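Local coordinates for protein peroxiredoxin (Clostridioides difficile, PDB 6TSB) that is a spore coat protein that combines a family 18 chitinase domain, the part in this chain, with a probable peroxiredoxin domain, at residues G68-P73 against N123-E128; D132-D137 against T163-V168; R76-L81 against V93-G98. All blocks are in the same frame, centred on the assembly; numbering follows the deposited sequence.

Contact 1: G68-P73 against N123-E128; sequences GNLFIP and NQMINE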
ATOM      1  N   GLY A  68      15.411 -42.001 -24.656  1.00 45.79           N
ATOM      2  CA  GLY A  68      16.347 -40.866 -24.648  1.00 45.44           C
ATOM      3  C   GLY A  68      16.043 -39.943 -25.807  1.00 49.49           C
ATOM      4  O   GLY A  68      16.923 -39.106 -26.109  1.00 43.64           O
ATOM      5  N   ASN A  69      14.865 -40.107 -26.433  1.00 47.27           N
ATOM      6  CA  ASN A  69      14.420 -39.299 -27.601  1.00 49.71           C
ATOM      7  C   ASN A  69      13.619 -38.080 -27.110  1.00 46.81           C
ATOM      8  O   ASN A  69      12.701 -38.247 -26.278  1.00 49.10           O
ATOM      9  CB  ASN A  69      13.653 -40.175 -28.591  1.00 49.43           C
ATOM     10  CG  ASN A  69      14.542 -41.214 -29.242  1.00 51.95           C
ATOM     11  OD1 ASN A  69      15.684 -40.933 -29.606  1.00 48.35           O
ATOM     12  ND2 ASN A  69      14.022 -42.411 -29.414  1.00 53.66           N
ATOM     13  N   LEU A  70      13.982 -36.897 -27.599  1.00 50.10           N
ATOM     14  CA  LEU A  70      13.255 -35.610 -27.391  1.00 52.89           C
ATOM     15  C   LEU A  70      11.876 -35.661 -28.057  1.00 52.98           C
ATOM     16  O   LEU A  70      11.809 -36.032 -29.239  1.00 52.30           O
ATOM     17  CB  LEU A  70      14.037 -34.464 -28.039  1.00 52.54           C
ATOM     18  CG  LEU A  70      15.329 -34.011 -27.362  1.00 52.84           C
ATOM     19  CD1 LEU A  70      15.888 -32.811 -28.093  1.00 52.42           C
ATOM     20  CD2 LEU A  70      15.120 -33.675 -25.894  1.00 54.88           C
ATOM     21  N   PHE A  71      10.834 -35.225 -27.356  1.00 49.35           N
ATOM     22  CA  PHE A  71       9.508 -34.940 -27.956  1.00 51.89           C
ATOM     23  C   PHE A  71       8.881 -33.699 -27.298  1.00 52.68           C
ATOM     24  O   PHE A  71       9.213 -33.389 -26.160  1.00 47.13           O
ATOM     25  CB  PHE A  71       8.618 -36.177 -27.819  1.00 49.62           C
ATOM     26  CG  PHE A  71       8.165 -36.473 -26.414  1.00 51.51           C
ATOM     27  CD1 PHE A  71       9.038 -37.018 -25.486  1.00 54.71           C
ATOM     28  CD2 PHE A  71       6.862 -36.206 -26.021  1.00 56.16           C
ATOM     29  CE1 PHE A  71       8.613 -37.284 -24.192  1.00 57.65           C
ATOM     30  CE2 PHE A  71       6.434 -36.474 -24.729  1.00 58.59           C
ATOM     31  CZ  PHE A  71       7.311 -37.014 -23.814  1.00 59.28           C
ATOM     32  N   ILE A  72       7.938 -33.071 -28.003  1.00 52.01           N
ATOM     33  CA  ILE A  72       7.067 -31.950 -27.548  1.00 48.45           C
ATOM     34  C   ILE A  72       5.695 -32.528 -27.203  1.00 46.55           C
ATOM     35  O   ILE A  72       4.954 -32.910 -28.087  1.00 47.34           O
ATOM     36  CB  ILE A  72       6.883 -30.900 -28.666  1.00 50.57           C
ATOM     37  CG1 ILE A  72       8.099 -30.706 -29.585  1.00 53.82           C
ATOM     38  CG2 ILE A  72       6.387 -29.597 -28.068  1.00 48.81           C
ATOM     39  CD1 ILE A  72       9.153 -29.727 -29.113  1.00 49.75           C
ATOM     40  N   PRO A  73       5.254 -32.600 -25.936  1.00 51.97           N
ATOM     41  CA  PRO A  73       3.886 -33.026 -25.648  1.00 57.53           C
ATOM     42  C   PRO A  73       2.765 -32.246 -26.373  1.00 59.79           C
ATOM     43  O   PRO A  73       1.766 -32.857 -26.670  1.00 66.43           O
ATOM     44  CB  PRO A  73       3.733 -32.840 -24.127  1.00 54.54           C
ATOM     45  CG  PRO A  73       5.142 -32.714 -23.572  1.00 49.87           C
ATOM     46  CD  PRO A  73       6.050 -32.353 -24.725  1.00 52.56           C
ATOM     47  N   ASN A 123      19.842 -30.271 -31.870  1.00 47.67           N
ATOM     48  CA  ASN A 123      20.140 -29.516 -33.108  1.00 49.08           C
ATOM     49  C   ASN A 123      19.044 -29.835 -34.124  1.00 52.78           C
ATOM     50  O   ASN A 123      18.703 -28.959 -34.927  1.00 50.01           O
ATOM     51  CB  ASN A 123      21.524 -29.849 -33.633  1.00 47.92           C
ATOM     52  CG  ASN A 123      21.906 -28.995 -34.818  1.00 46.57           C
ATOM     53  OD1 ASN A 123      22.158 -29.516 -35.900  1.00 46.86           O
ATOM     54  ND2 ASN A 123      21.903 -27.691 -34.635  1.00 45.66           N
ATOM     55  N   GLN A 124      18.511 -31.053 -34.066  1.00 53.99           N
ATOM     56  CA  GLN A 124      17.429 -31.488 -34.965  1.00 53.09           C
ATOM     57  C   GLN A 124      16.165 -30.701 -34.631  1.00 45.62           C
ATOM     58  O   GLN A 124      15.533 -30.200 -35.542  1.00 49.72           O
ATOM     59  CB  GLN A 124      17.168 -32.981 -34.853  1.00 58.10           C
ATOM     60  CG  GLN A 124      16.463 -33.511 -36.086  1.00 70.01           C
ATOM     61  CD  GLN A 124      15.485 -34.604 -35.737  1.00 79.48           C
ATOM     62  OE1 GLN A 124      15.864 -35.765 -35.574  1.00 69.07           O
ATOM     63  NE2 GLN A 124      14.215 -34.227 -35.628  1.00 83.02           N
ATOM     64  N   MET A 125      15.797 -30.610 -33.367  1.00 45.57           N
ATOM     65  CA  MET A 125      14.595 -29.846 -32.961  1.00 43.68           C
ATOM     66  C   MET A 125      14.775 -28.358 -33.302  1.00 46.66           C
ATOM     67  O   MET A 125      13.780 -27.724 -33.715  1.00 47.86           O
ATOM     68  CB  MET A 125      14.337 -30.037 -31.473  1.00 43.03           C
ATOM     69  CG  MET A 125      13.199 -29.212 -30.958  1.00 44.54           C
ATOM     70  SD  MET A 125      13.044 -29.485 -29.206  1.00 51.10           S
ATOM     71  CE  MET A 125      12.453 -31.175 -29.241  1.00 55.50           C
ATOM     72  N   ILE A 126      15.988 -27.810 -33.184  1.00 44.19           N
ATOM     73  CA  ILE A 126      16.269 -26.384 -33.522  1.00 44.15           C
ATOM     74  C   ILE A 126      16.074 -26.183 -35.028  1.00 46.75           C
ATOM     75  O   ILE A 126      15.445 -25.182 -35.392  1.00 44.19           O
ATOM     76  CB  ILE A 126      17.664 -25.914 -33.057  1.00 43.65           C
ATOM     77  CG1 ILE A 126      17.725 -25.770 -31.532  1.00 50.36           C
ATOM     78  CG2 ILE A 126      18.065 -24.616 -33.749  1.00 42.56           C
ATOM     79  CD1 ILE A 126      19.133 -25.599 -30.981  1.00 53.09           C
ATOM     80  N   ASN A 127      16.602 -27.066 -35.876  1.00 47.99           N
ATOM     81  CA  ASN A 127      16.479 -26.914 -37.355  1.00 54.99           C
ATOM     82  C   ASN A 127      15.021 -27.129 -37.777  1.00 53.83           C
ATOM     83  O   ASN A 127      14.522 -26.345 -38.615  1.00 56.79           O
ATOM     84  CB  ASN A 127      17.459 -27.830 -38.092  1.00 57.12           C
ATOM     85  CG  ASN A 127      18.891 -27.361 -37.918  1.00 59.57           C
ATOM     86  OD1 ASN A 127      19.145 -26.181 -37.685  1.00 62.69           O
ATOM     87  ND2 ASN A 127      19.839 -28.274 -38.027  1.00 62.46           N
ATOM     88  N   GLU A 128      14.352 -28.109 -37.165  1.00 52.18           N
ATOM     89  CA  GLU A 128      12.988 -28.569 -37.536  1.00 55.10           C
ATOM     90  C   GLU A 128      11.971 -27.442 -37.305  1.00 57.05           C
ATOM     91  O   GLU A 128      11.105 -27.267 -38.172  1.00 55.53           O
ATOM     92  CB  GLU A 128      12.634 -29.823 -36.732  1.00 60.96           C
ATOM     93  CG  GLU A 128      11.194 -30.283 -36.880  1.00 67.55           C
ATOM     94  CD  GLU A 128      10.905 -31.652 -36.272  1.00 81.86           C
ATOM     95  OE1 GLU A 128      11.821 -32.530 -36.292  1.00 85.83           O
ATOM     96  OE2 GLU A 128       9.755 -31.852 -35.791  1.00 73.89           O
TER

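Contact 2: D132-D137 against T163-V168; sequences DGIDID and TAIRDV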
ATOM      1  N   ASP A 132      15.434 -20.314 -32.204  1.00 44.25           N
ATOM      2  CA  ASP A 132      16.588 -19.407 -31.966  1.00 47.43           C
ATOM      3  C   ASP A 132      17.554 -20.073 -30.966  1.00 47.94           C
ATOM      4  O   ASP A 132      18.740 -19.694 -30.913  1.00 41.08           O
ATOM      5  CB  ASP A 132      16.046 -18.062 -31.505  1.00 47.83           C
ATOM      6  CG  ASP A 132      15.230 -17.360 -32.577  1.00 51.08           C
ATOM      7  OD1 ASP A 132      15.848 -16.954 -33.593  1.00 48.43           O
ATOM      8  OD2 ASP A 132      13.989 -17.218 -32.381  1.00 46.16           O
ATOM      9  N   GLY A 133      17.049 -21.034 -30.191  1.00 42.43           N
ATOM     10  CA  GLY A 133      17.909 -21.985 -29.482  1.00 42.72           C
ATOM     11  C   GLY A 133      17.166 -22.715 -28.394  1.00 41.07           C
ATOM     12  O   GLY A 133      15.967 -22.936 -28.532  1.00 38.12           O
ATOM     13  N   ILE A 134      17.873 -23.052 -27.325  1.00 38.58           N
ATOM     14  CA  ILE A 134      17.406 -24.088 -26.367  1.00 42.64           C
ATOM     15  C   ILE A 134      17.762 -23.660 -24.946  1.00 38.40           C
ATOM     16  O   ILE A 134      18.774 -22.936 -24.745  1.00 39.81           O
ATOM     17  CB  ILE A 134      17.978 -25.477 -26.776  1.00 46.27           C
ATOM     18  CG1 ILE A 134      17.071 -26.608 -26.293  1.00 52.71           C
ATOM     19  CG2 ILE A 134      19.429 -25.696 -26.351  1.00 40.03           C
ATOM     20  CD1 ILE A 134      15.949 -26.908 -27.261  1.00 56.91           C
ATOM     21  N   ASP A 135      16.950 -24.110 -24.001  1.00 38.66           N
ATOM     22  CA  ASP A 135      17.143 -23.867 -22.561  1.00 39.61           C
ATOM     23  C   ASP A 135      17.157 -25.237 -21.904  1.00 40.65           C
ATOM     24  O   ASP A 135      16.276 -26.043 -22.268  1.00 41.87           O
ATOM     25  CB  ASP A 135      16.030 -22.962 -22.027  1.00 43.32           C
ATOM     26  CG  ASP A 135      16.200 -22.623 -20.552  1.00 46.14           C
ATOM     27  OD1 ASP A 135      17.299 -22.191 -20.193  1.00 41.59           O
ATOM     28  OD2 ASP A 135      15.232 -22.787 -19.780  1.00 46.43           O
ATOM     29  N   ILE A 136      18.080 -25.505 -20.978  1.00 36.96           N
ATOM     30  CA  ILE A 136      18.150 -26.850 -20.333  1.00 35.27           C
ATOM     31  C   ILE A 136      17.673 -26.743 -18.903  1.00 34.47           C
ATOM     32  O   ILE A 136      18.219 -25.925 -18.186  1.00 43.38           O
ATOM     33  CB  ILE A 136      19.566 -27.411 -20.451  1.00 39.62           C
ATOM     34  CG1 ILE A 136      20.007 -27.441 -21.917  1.00 38.38           C
ATOM     35  CG2 ILE A 136      19.652 -28.774 -19.783  1.00 40.86           C
ATOM     36  CD1 ILE A 136      19.207 -28.386 -22.771  1.00 35.31           C
ATOM     37  N   ASP A 137      16.630 -27.479 -18.526  1.00 41.66           N
ATOM     38  CA  ASP A 137      16.007 -27.385 -17.182  1.00 41.55           C
ATOM     39  C   ASP A 137      16.144 -28.721 -16.466  1.00 41.01           C
ATOM     40  O   ASP A 137      15.137 -29.319 -16.098  1.00 38.69           O
ATOM     41  CB  ASP A 137      14.542 -26.958 -17.180  1.00 49.88           C
ATOM     42  CG  ASP A 137      14.302 -25.541 -17.665  1.00 55.23           C
ATOM     43  OD1 ASP A 137      15.057 -25.106 -18.553  1.00 53.89           O
ATOM     44  OD2 ASP A 137      13.335 -24.891 -17.156  1.00 66.39           O
ATOM     45  N   THR A 163      28.743 -28.857 -23.444  1.00 42.21           N
ATOM     46  CA  THR A 163      29.839 -28.781 -24.440  1.00 45.92           C
ATOM     47  C   THR A 163      29.374 -29.475 -25.723  1.00 44.94           C
ATOM     48  O   THR A 163      29.579 -28.910 -26.806  1.00 41.77           O
ATOM     49  CB  THR A 163      31.147 -29.408 -23.924  1.00 50.41           C
ATOM     50  OG1 THR A 163      31.643 -28.558 -22.896  1.00 48.55           O
ATOM     51  CG2 THR A 163      32.232 -29.561 -24.976  1.00 47.67           C
ATOM     52  N   ALA A 164      28.802 -30.670 -25.596  1.00 45.07           N
ATOM     53  CA  ALA A 164      28.303 -31.473 -26.740  1.00 43.14           C
ATOM     54  C   ALA A 164      27.179 -30.717 -27.462  1.00 40.27           C
ATOM     55  O   ALA A 164      27.243 -30.649 -28.694  1.00 49.89           O
ATOM     56  CB  ALA A 164      27.872 -32.841 -26.276  1.00 42.23           C
ATOM     57  N   ILE A 165      26.250 -30.090 -26.734  1.00 42.86           N
ATOM     58  CA  ILE A 165      25.171 -29.258 -27.352  1.00 39.94           C
ATOM     59  C   ILE A 165      25.794 -28.062 -28.089  1.00 41.42           C
ATOM     60  O   ILE A 165      25.521 -27.855 -29.297  1.00 41.90           O
ATOM     61  CB  ILE A 165      24.149 -28.849 -26.287  1.00 39.63           C
ATOM     62  CG1 ILE A 165      23.580 -30.082 -25.576  1.00 38.34           C
ATOM     63  CG2 ILE A 165      23.082 -27.995 -26.935  1.00 40.00           C
ATOM     64  CD1 ILE A 165      22.631 -29.800 -24.440  1.00 34.31           C
ATOM     65  N   ARG A 166      26.658 -27.313 -27.425  1.00 40.87           N
ATOM     66  CA  ARG A 166      27.267 -26.111 -28.062  1.00 42.41           C
ATOM     67  C   ARG A 166      28.066 -26.491 -29.319  1.00 43.88           C
ATOM     68  O   ARG A 166      28.077 -25.672 -30.306  1.00 45.96           O
ATOM     69  CB  ARG A 166      28.149 -25.352 -27.066  1.00 40.09           C
ATOM     70  CG  ARG A 166      28.891 -24.164 -27.676  1.00 40.63           C
ATOM     71  CD  ARG A 166      27.960 -23.114 -28.250  1.00 40.25           C
ATOM     72  NE  ARG A 166      27.329 -22.335 -27.181  1.00 44.15           N
ATOM     73  CZ  ARG A 166      26.339 -21.456 -27.341  1.00 44.65           C
ATOM     74  NH1 ARG A 166      25.811 -21.236 -28.538  1.00 46.98           N
ATOM     75  NH2 ARG A 166      25.869 -20.811 -26.290  1.00 41.43           N
ATOM     76  N   ASP A 167      28.780 -27.624 -29.279  1.00 48.23           N
ATOM     77  CA  ASP A 167      29.629 -28.099 -30.412  1.00 53.05           C
ATOM     78  C   ASP A 167      28.732 -28.269 -31.658  1.00 53.39           C
ATOM     79  O   ASP A 167      29.141 -27.847 -32.742  1.00 49.45           O
ATOM     80  CB  ASP A 167      30.433 -29.363 -30.051  1.00 62.05           C
ATOM     81  CG  ASP A 167      31.639 -29.170 -29.118  1.00 74.59           C
ATOM     82  OD1 ASP A 167      31.960 -27.991 -28.773  1.00 78.10           O
ATOM     83  OD2 ASP A 167      32.265 -30.208 -28.724  1.00 65.58           O
ATOM     84  N   VAL A 168      27.515 -28.796 -31.500  1.00 56.38           N
ATOM     85  CA  VAL A 168      26.585 -29.099 -32.636  1.00 56.77           C
ATOM     86  C   VAL A 168      25.800 -27.838 -33.050  1.00 50.52           C
ATOM     87  O   VAL A 168      25.806 -27.547 -34.237  1.00 45.81           O
ATOM     88  CB  VAL A 168      25.681 -30.306 -32.297  1.00 57.23           C
ATOM     89  CG1 VAL A 168      24.597 -30.562 -33.318  1.00 55.68           C
ATOM     90  CG2 VAL A 168      26.519 -31.567 -32.151  1.00 63.33           C
TER

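Contact 3: R76-L81 against V93-G98; sequences RFLNQL and VIVAIG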
ATOM      1  N   ARG A  76       1.325 -27.742 -30.926  1.00 45.86           N
ATOM      2  CA  ARG A  76       0.496 -26.682 -31.552  1.00 47.06           C
ATOM      3  C   ARG A  76       0.777 -25.341 -30.865  1.00 46.69           C
ATOM      4  O   ARG A  76       0.770 -24.315 -31.558  1.00 47.78           O
ATOM      5  CB  ARG A  76      -0.982 -27.077 -31.499  1.00 51.53           C
ATOM      6  CG  ARG A  76      -1.605 -27.057 -30.112  1.00 49.08           C
ATOM      7  CD  ARG A  76      -3.060 -27.460 -30.238  1.00 51.40           C
ATOM      8  NE  ARG A  76      -3.838 -27.304 -29.017  1.00 50.91           N
ATOM      9  CZ  ARG A  76      -3.852 -28.182 -28.018  1.00 47.13           C
ATOM     10  NH1 ARG A  76      -3.117 -29.278 -28.090  1.00 47.50           N
ATOM     11  NH2 ARG A  76      -4.590 -27.951 -26.945  1.00 45.75           N
ATOM     12  N   PHE A  77       1.007 -25.364 -29.550  1.00 46.99           N
ATOM     13  CA  PHE A  77       1.378 -24.189 -28.714  1.00 47.23           C
ATOM     14  C   PHE A  77       2.713 -23.600 -29.177  1.00 44.77           C
ATOM     15  O   PHE A  77       2.858 -22.364 -29.219  1.00 48.01           O
ATOM     16  CB  PHE A  77       1.436 -24.582 -27.240  1.00 44.59           C
ATOM     17  CG  PHE A  77       0.095 -24.909 -26.635  1.00 48.03           C
ATOM     18  CD1 PHE A  77      -1.088 -24.454 -27.207  1.00 50.14           C
ATOM     19  CD2 PHE A  77       0.016 -25.660 -25.468  1.00 49.20           C
ATOM     20  CE1 PHE A  77      -2.315 -24.759 -26.632  1.00 46.93           C
ATOM     21  CE2 PHE A  77      -1.213 -25.987 -24.915  1.00 51.69           C
ATOM     22  CZ  PHE A  77      -2.372 -25.537 -25.498  1.00 49.97           C
ATOM     23  N   LEU A  78       3.647 -24.456 -29.556  1.00 43.31           N
ATOM     24  CA  LEU A  78       4.997 -24.010 -29.951  1.00 45.52           C
ATOM     25  C   LEU A  78       4.883 -23.383 -31.345  1.00 45.58           C
ATOM     26  O   LEU A  78       5.535 -22.354 -31.591  1.00 43.87           O
ATOM     27  CB  LEU A  78       5.967 -25.198 -29.935  1.00 41.47           C
ATOM     28  CG  LEU A  78       7.342 -24.904 -30.546  1.00 45.34           C
ATOM     29  CD1 LEU A  78       8.032 -23.760 -29.819  1.00 45.32           C
ATOM     30  CD2 LEU A  78       8.241 -26.131 -30.527  1.00 48.13           C
ATOM     31  N   ASN A  79       4.125 -24.003 -32.248  1.00 44.76           N
ATOM     32  CA  ASN A  79       3.928 -23.437 -33.605  1.00 45.20           C
ATOM     33  C   ASN A  79       3.210 -22.097 -33.463  1.00 43.62           C
ATOM     34  O   ASN A  79       3.620 -21.139 -34.144  1.00 49.18           O
ATOM     35  CB  ASN A  79       3.175 -24.397 -34.523  1.00 52.79           C
ATOM     36  CG  ASN A  79       4.006 -25.608 -34.882  1.00 53.47           C
ATOM     37  OD1 ASN A  79       3.497 -26.727 -34.871  1.00 49.11           O
ATOM     38  ND2 ASN A  79       5.276 -25.389 -35.188  1.00 47.71           N
ATOM     39  N   GLN A  80       2.191 -22.024 -32.605  1.00 42.50           N
ATOM     40  CA  GLN A  80       1.436 -20.767 -32.368  1.00 46.25           C
ATOM     41  C   GLN A  80       2.425 -19.694 -31.912  1.00 47.78           C
ATOM     42  O   GLN A  80       2.480 -18.621 -32.523  1.00 55.33           O
ATOM     43  CB  GLN A  80       0.335 -20.978 -31.333  1.00 44.26           C
ATOM     44  CG  GLN A  80      -0.616 -19.794 -31.231  1.00 42.45           C
ATOM     45  CD  GLN A  80      -1.712 -20.029 -30.230  1.00 38.22           C
ATOM     46  OE1 GLN A  80      -2.065 -21.169 -29.952  1.00 35.80           O
ATOM     47  NE2 GLN A  80      -2.255 -18.955 -29.682  1.00 37.87           N
ATOM     48  N   LEU A  81       3.258 -20.038 -30.941  1.00 47.64           N
ATOM     49  CA  LEU A  81       4.244 -19.108 -30.329  1.00 45.08           C
ATOM     50  C   LEU A  81       5.283 -18.689 -31.377  1.00 44.08           C
ATOM     51  O   LEU A  81       5.659 -17.507 -31.380  1.00 50.80           O
ATOM     52  CB  LEU A  81       4.843 -19.804 -29.105  1.00 44.91           C
ATOM     53  CG  LEU A  81       5.889 -19.014 -28.331  1.00 47.31           C
ATOM     54  CD1 LEU A  81       5.262 -17.813 -27.629  1.00 47.95           C
ATOM     55  CD2 LEU A  81       6.562 -19.935 -27.327  1.00 48.60           C
ATOM     56  N   VAL A  93      12.744 -17.229 -30.003  1.00 42.14           N
ATOM     57  CA  VAL A  93      11.897 -18.346 -29.534  1.00 43.42           C
ATOM     58  C   VAL A  93      12.811 -19.507 -29.131  1.00 40.49           C
ATOM     59  O   VAL A  93      13.537 -20.069 -29.975  1.00 40.11           O
ATOM     60  CB  VAL A  93      10.837 -18.730 -30.580  1.00 47.29           C
ATOM     61  CG1 VAL A  93       9.882 -19.755 -29.990  1.00 45.99           C
ATOM     62  CG2 VAL A  93      10.075 -17.505 -31.092  1.00 49.80           C
ATOM     63  N   ILE A  94      12.707 -19.876 -27.868  1.00 39.18           N
ATOM     64  CA  ILE A  94      13.581 -20.864 -27.205  1.00 40.69           C
ATOM     65  C   ILE A  94      12.663 -21.981 -26.756  1.00 38.08           C
ATOM     66  O   ILE A  94      11.538 -21.654 -26.339  1.00 42.36           O
ATOM     67  CB  ILE A  94      14.304 -20.219 -26.004  1.00 42.32           C
ATOM     68  CG1 ILE A  94      14.977 -18.897 -26.372  1.00 44.83           C
ATOM     69  CG2 ILE A  94      15.290 -21.191 -25.356  1.00 42.81           C
ATOM     70  CD1 ILE A  94      15.929 -19.008 -27.516  1.00 47.33           C
ATOM     71  N   VAL A  95      13.163 -23.218 -26.779  1.00 38.10           N
ATOM     72  CA  VAL A  95      12.504 -24.374 -26.121  1.00 36.57           C
ATOM     73  C   VAL A  95      13.335 -24.777 -24.906  1.00 38.95           C
ATOM     74  O   VAL A  95      14.568 -24.994 -25.001  1.00 41.08           O
ATOM     75  CB  VAL A  95      12.281 -25.553 -27.085  1.00 40.76           C
ATOM     76  CG1 VAL A  95      11.798 -26.794 -26.350  1.00 42.30           C
ATOM     77  CG2 VAL A  95      11.295 -25.188 -28.188  1.00 42.02           C
ATOM     78  N   ALA A  96      12.625 -24.909 -23.807  1.00 38.36           N
ATOM     79  CA  ALA A  96      13.117 -25.458 -22.546  1.00 41.62           C
ATOM     80  C   ALA A  96      12.831 -26.956 -22.546  1.00 44.41           C
ATOM     81  O   ALA A  96      11.675 -27.359 -22.842  1.00 40.94           O
ATOM     82  CB  ALA A  96      12.461 -24.764 -21.388  1.00 42.10           C
ATOM     83  N   ILE A  97      13.865 -27.730 -22.234  1.00 41.27           N
ATOM     84  CA  ILE A  97      13.790 -29.201 -22.084  1.00 39.19           C
ATOM     85  C   ILE A  97      13.850 -29.462 -20.595  1.00 39.26           C
ATOM     86  O   ILE A  97      14.837 -29.034 -19.979  1.00 43.92           O
ATOM     87  CB  ILE A  97      14.949 -29.858 -22.830  1.00 39.51           C
ATOM     88  CG1 ILE A  97      14.964 -29.514 -24.321  1.00 44.98           C
ATOM     89  CG2 ILE A  97      14.942 -31.360 -22.606  1.00 44.28           C
ATOM     90  CD1 ILE A  97      16.245 -29.943 -25.029  1.00 42.14           C
ATOM     91  N   GLY A  98      12.824 -30.072 -20.023  1.00 37.24           N
ATOM     92  CA  GLY A  98      12.911 -30.616 -18.662  1.00 41.36           C
ATOM     93  C   GLY A  98      11.864 -30.018 -17.756  1.00 46.57           C
ATOM     94  O   GLY A  98      10.673 -30.090 -18.116  1.00 45.89           O
TER

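Contact 1: G68-P73 against N123-E128
L70 and I72, two residues apart along the chain, converge on a single methyl group, CE of M125 on helix 112-128, and so illustrate how one bent side chain can serve two apolar partners. Strand 70-71 pairs antiparallel with barrel strand 56-64, and the contact joins it to one of the helices that surround the TIM barrel. A polar tie comes first along the chain, where Q121 hydrogen-bonds the side-chain OD1 of N69 and the backbone N of L70. L70 then approaches through the base of its side chain: CB lies 3.8 Å from CE of M125, with CD1 of L70 at 4.0 Å from the same methyl. The two side chains cross at about a right angle, the methionine methyl lying near both the base of the leucine and one branch tip. F71 points away from the helix, and its backbone pairs instead with E63 of strand 56-64. At I72 the chain faces the helix again. CD1 of I72 comes to 3.6 Å from CE of M125 and 3.9 Å from its SD, so sulfur and methyl share this neighbour. M125 runs straight out from the helix, CG anti to the backbone N (chi1 176°), and then bends at its third torsion (chi3 -70°), which sets CE against both residues. The 156 Å² buried between the segments is thus mainly methyl against methyl and methylene, with no hydrogen bond across it, so that fit of shape carries the contact.

Contact 2: D132-D137 against T163-V168
I136 of strand 133-137 and I165 of helix 154-169 meet tip to tip, their CD1 atoms 4.1 Å apart. The helix contributes this one residue to both apolar contacts. In I165, CG1 stands beside the backbone N (chi1 -56°) and continues extended to CD1, which meets I136, while the other branch, CG2, faces I134: CG2 of I134 and CG2 of I165 are 4.4 Å apart, a looser touch. The small surface buried between the segments, 91 Å², fits such end-on packing. It is completed by F118 and V122 of helix 112-128, which also touch I165.

Polar interactions lie away from this interface. The strand's alternation sends D135 to the other side from the isoleucines, where OD1 is hydrogen-bonded to the hydroxyl of S176 and OD2 to that of Y41, while on the helix R166 forms a salt bridge with D200.

Backbone hydrogen bonds place the strand in its sheet, linking D135 to V95 on one neighbour and I134 to W174 and S176 on the other. The whole is the first half of a beta-alpha-beta unit, strand 133-137, helix 154-169 and strand 174-179, in the TIM barrel of a family 18 glycoside hydrolase. The sequence DGIDID opens the DGxDxDxE signature of that family, with isoleucines toward the helix layer alternating with the signature's aspartates.

Contact 3: R76-L81 against V93-G98
Helix 75-83 belongs to an outer layer of the TIM barrel and sits in the crossover between the parallel strands 56-64 and 92-98; here L78 and L81 pack onto V93 and V95 of the second strand. Segments 76-81 and 93-98 run nearly antiparallel, at 159°, with their axes 10.1 Å apart at closest approach, the relation expected where a barrel helix precedes its strand. Because the directions oppose, the pairing is reversed, with the later leucine, L81, set against the earlier valine, V93. CD2 of L81 stops 4.3 Å from CG1 of V93. The same CG1 is 4.4 Å from CD1 of L78, so V93 is touched from successive turns of the helix. All four residues are buried, and 171 Å² is lost between the segments without a hydrogen bond across them. Between the valines, I94 points away from the helix. F59 of strand 56-64 also touches L78, so this apolar layer continues beyond the pair. L78 leaves the helix with CG anti to the backbone N (chi1 170°), and its side chain crosses that of V95 at about a right angle. Both methyls of L78 then share one branch of the valine: CG2 of V95 lies 3.9 Å from CD1 of L78 and 4.0 Å from CD2.

How the contacts relate
The three contacts lie in one sector of the barrel, on the same side of the chain's centre, and each reaches the same sheet. Contacts 1 and 3 have centres about 11 Å apart and merge through apolar atoms: CD1 of I72 is 4.0 Å from CD2 of L78, and SD of M125 is 4.1 Å from CG1 of V95. Contacts 2 and 3, centres about 15 Å apart, are joined by a probable hydrogen bond of 2.7 Å between OD2 of D132 and N of V93. Contacts 1 and 2, centres about 12 Å apart, touch where CD1 of I126 lies 4.1 Å from CA of G133. Only contact 2 includes part of the DGxDxDxE signature, which in family 18 enzymes carries the catalytic acid.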